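Local coordinates for Myo-inositol phosphohydrolase (Mitsuokella multacida, PDB 4WU3), which probably removes phosphate groups from inositol phosphates such as phytate, as a phosphatase related to the protein tyrosine phosphatases, at residues L238-Y243 with V254-L259. The protein carries 2 engineered substitutions. Residues are numbered along the deposited sequence; the frame is centred on the assembly and turned at random.
Engineered in segment 238-243: S242 (natural residue Cys). With PO4 (phosphate ion), chain G.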
# COMPACT_ATOMS: atom_id res chain seq x y z
N LEU A 238 20.53 22.99 -4.17
CA LEU A 238 19.65 22.12 -3.39
C LEU A 238 20.29 20.78 -3.07
O LEU A 238 20.76 20.07 -3.95
CB LEU A 238 18.35 21.88 -4.15
CG LEU A 238 17.44 23.09 -4.34
CD1 LEU A 238 16.08 22.66 -4.87
CD2 LEU A 238 17.26 23.85 -3.03
N HIS A 239 20.31 20.44 -1.78
CA HIS A 239 20.79 19.14 -1.35
C HIS A 239 19.65 18.41 -0.68
O HIS A 239 19.19 18.82 0.39
CB HIS A 239 21.96 19.29 -0.37
CG HIS A 239 22.53 17.98 0.06
ND1 HIS A 239 23.45 17.30 -0.70
CD2 HIS A 239 22.26 17.19 1.13
CE1 HIS A 239 23.75 16.16 -0.11
NE2 HIS A 239 23.04 16.07 1.01
N TYR A 240 19.18 17.33 -1.31
CA TYR A 240 18.09 16.53 -0.79
C TYR A 240 18.63 15.39 0.06
O TYR A 240 19.63 14.74 -0.29
CB TYR A 240 17.26 15.92 -1.92
CG TYR A 240 16.62 16.91 -2.84
CD1 TYR A 240 15.47 17.59 -2.47
CD2 TYR A 240 17.14 17.15 -4.10
CE1 TYR A 240 14.88 18.50 -3.32
CE2 TYR A 240 16.56 18.06 -4.96
CZ TYR A 240 15.43 18.74 -4.57
OH TYR A 240 14.85 19.66 -5.43
N HIS A 241 17.98 15.13 1.18
CA HIS A 241 18.33 13.96 1.96
C HIS A 241 17.15 13.40 2.77
O HIS A 241 16.20 14.11 3.14
CB HIS A 241 19.51 14.28 2.87
CG HIS A 241 19.11 14.83 4.20
ND1 HIS A 241 18.73 14.03 5.25
CD2 HIS A 241 19.04 16.11 4.64
CE1 HIS A 241 18.42 14.80 6.28
NE2 HIS A 241 18.60 16.06 5.94
N SER A 242 17.24 12.10 3.04
CA SER A 242 16.27 11.41 3.86
C SER A 242 17.07 10.67 4.94
O SER A 242 18.03 11.25 5.48
CB SER A 242 15.46 10.46 2.99
OG SER A 242 16.26 9.86 1.98
N TYR A 243 16.72 9.43 5.27
CA TYR A 243 17.59 8.66 6.15
C TYR A 243 18.72 7.99 5.36
O TYR A 243 19.90 8.21 5.65
CB TYR A 243 16.86 7.62 7.00
CG TYR A 243 17.87 6.81 7.80
CD1 TYR A 243 18.59 7.41 8.83
CD2 TYR A 243 18.17 5.51 7.46
CE1 TYR A 243 19.54 6.71 9.53
CE2 TYR A 243 19.13 4.79 8.16
CZ TYR A 243 19.82 5.40 9.19
OH TYR A 243 20.78 4.70 9.89
N VAL A 254 14.63 12.85 -8.76
CA VAL A 254 13.84 12.67 -9.98
C VAL A 254 12.89 13.84 -10.22
O VAL A 254 12.79 14.33 -11.34
CB VAL A 254 13.04 11.35 -9.94
CG1 VAL A 254 11.95 11.33 -11.00
CG2 VAL A 254 13.98 10.17 -10.13
N MET A 255 12.19 14.30 -9.19
CA MET A 255 11.36 15.51 -9.31
C MET A 255 12.17 16.73 -9.76
O MET A 255 11.75 17.49 -10.64
CB MET A 255 10.66 15.83 -7.99
CG MET A 255 9.57 14.84 -7.61
SD MET A 255 9.03 15.05 -5.90
CE MET A 255 8.30 16.69 -5.96
N HIS A 256 13.33 16.93 -9.15
CA HIS A 256 14.21 18.04 -9.50
C HIS A 256 14.60 17.98 -10.98
O HIS A 256 14.46 18.96 -11.71
CB HIS A 256 15.46 18.00 -8.61
CG HIS A 256 16.29 19.25 -8.65
ND1 HIS A 256 16.15 20.27 -7.73
CD2 HIS A 256 17.28 19.63 -9.48
CE1 HIS A 256 17.01 21.23 -8.00
NE2 HIS A 256 17.72 20.86 -9.06
N ASP A 257 15.08 16.81 -11.41
CA ASP A 257 15.50 16.59 -12.79
C ASP A 257 14.33 16.93 -13.72
O ASP A 257 14.49 17.62 -14.73
CB ASP A 257 15.93 15.14 -12.96
CG ASP A 257 16.75 14.89 -14.21
OD1 ASP A 257 16.67 15.68 -15.17
OD2 ASP A 257 17.47 13.87 -14.25
N ILE A 258 13.13 16.48 -13.36
CA ILE A 258 11.93 16.74 -14.15
C ILE A 258 11.61 18.24 -14.25
O ILE A 258 11.27 18.75 -15.32
CB ILE A 258 10.72 16.00 -13.53
CG1 ILE A 258 10.78 14.51 -13.89
CG2 ILE A 258 9.43 16.65 -13.98
CD1 ILE A 258 9.92 13.64 -12.99
N LEU A 259 11.70 18.94 -13.13
CA LEU A 259 11.47 20.39 -13.10
C LEU A 259 12.45 21.16 -13.99
O LEU A 259 12.10 22.20 -14.56
CB LEU A 259 11.56 20.92 -11.68
CG LEU A 259 10.34 20.66 -10.79
CD1 LEU A 259 10.68 20.87 -9.32
CD2 LEU A 259 9.18 21.54 -11.23
P PO4 G . 15.14 6.67 2.47
O1 PO4 G . 15.28 5.18 2.21
O2 PO4 G . 16.16 7.35 1.59
O3 PO4 G . 15.38 6.99 3.92
O4 PO4 G . 13.76 7.19 2.10
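H256 ND1 and Y240 OH lie 2.7 Å apart, in a hydrogen bond between helix 247-261 and the strand that leads into the phosphate-binding loop. The imidazole is held from both of its nitrogens, since NE2 bonds to the carbonyl oxygen of M89, which fixes the rotation of the ring. With CG of H256 anti to the backbone N (chi1 -167°), the ring extends from the helix toward the strand and meets the tyrosine hydroxyl. ND1 approaches the phenol at its edge, near the ring plane, and the two rings meet obliquely, their planes at 73°. L238, two residues back on the same strand face, brings CD1 to the rim of the imidazole, 3.6 Å from H256 CE1. A phenylalanine in place of Y240 would keep the ring but would probably leave H256 ND1 without its hydroxyl mate in a buried setting.

Beyond the strand end the chain enters the P-loop of the PTP-like fold, where the catalytic cysteine of this family is expected. The engineered S242, a cysteine in the natural protein, hydrogen-bonds through OG to phosphate O2 at 2.5 Å, and Y243 N gives a weak bond to O3. H241 ND1 donates to S242 O (2.9 Å), in the carbonyl plane and on a lone pair. A244 N, M246 N and R248 NE also bind the phosphate. The Y240–H256 bond lies further back along the strand, away from the phosphate, where strand 237-241, between strands 91-94 and 116-122, packs against helix 247-261, and F225 of helix 219-230 touches Y240, M255 and L259.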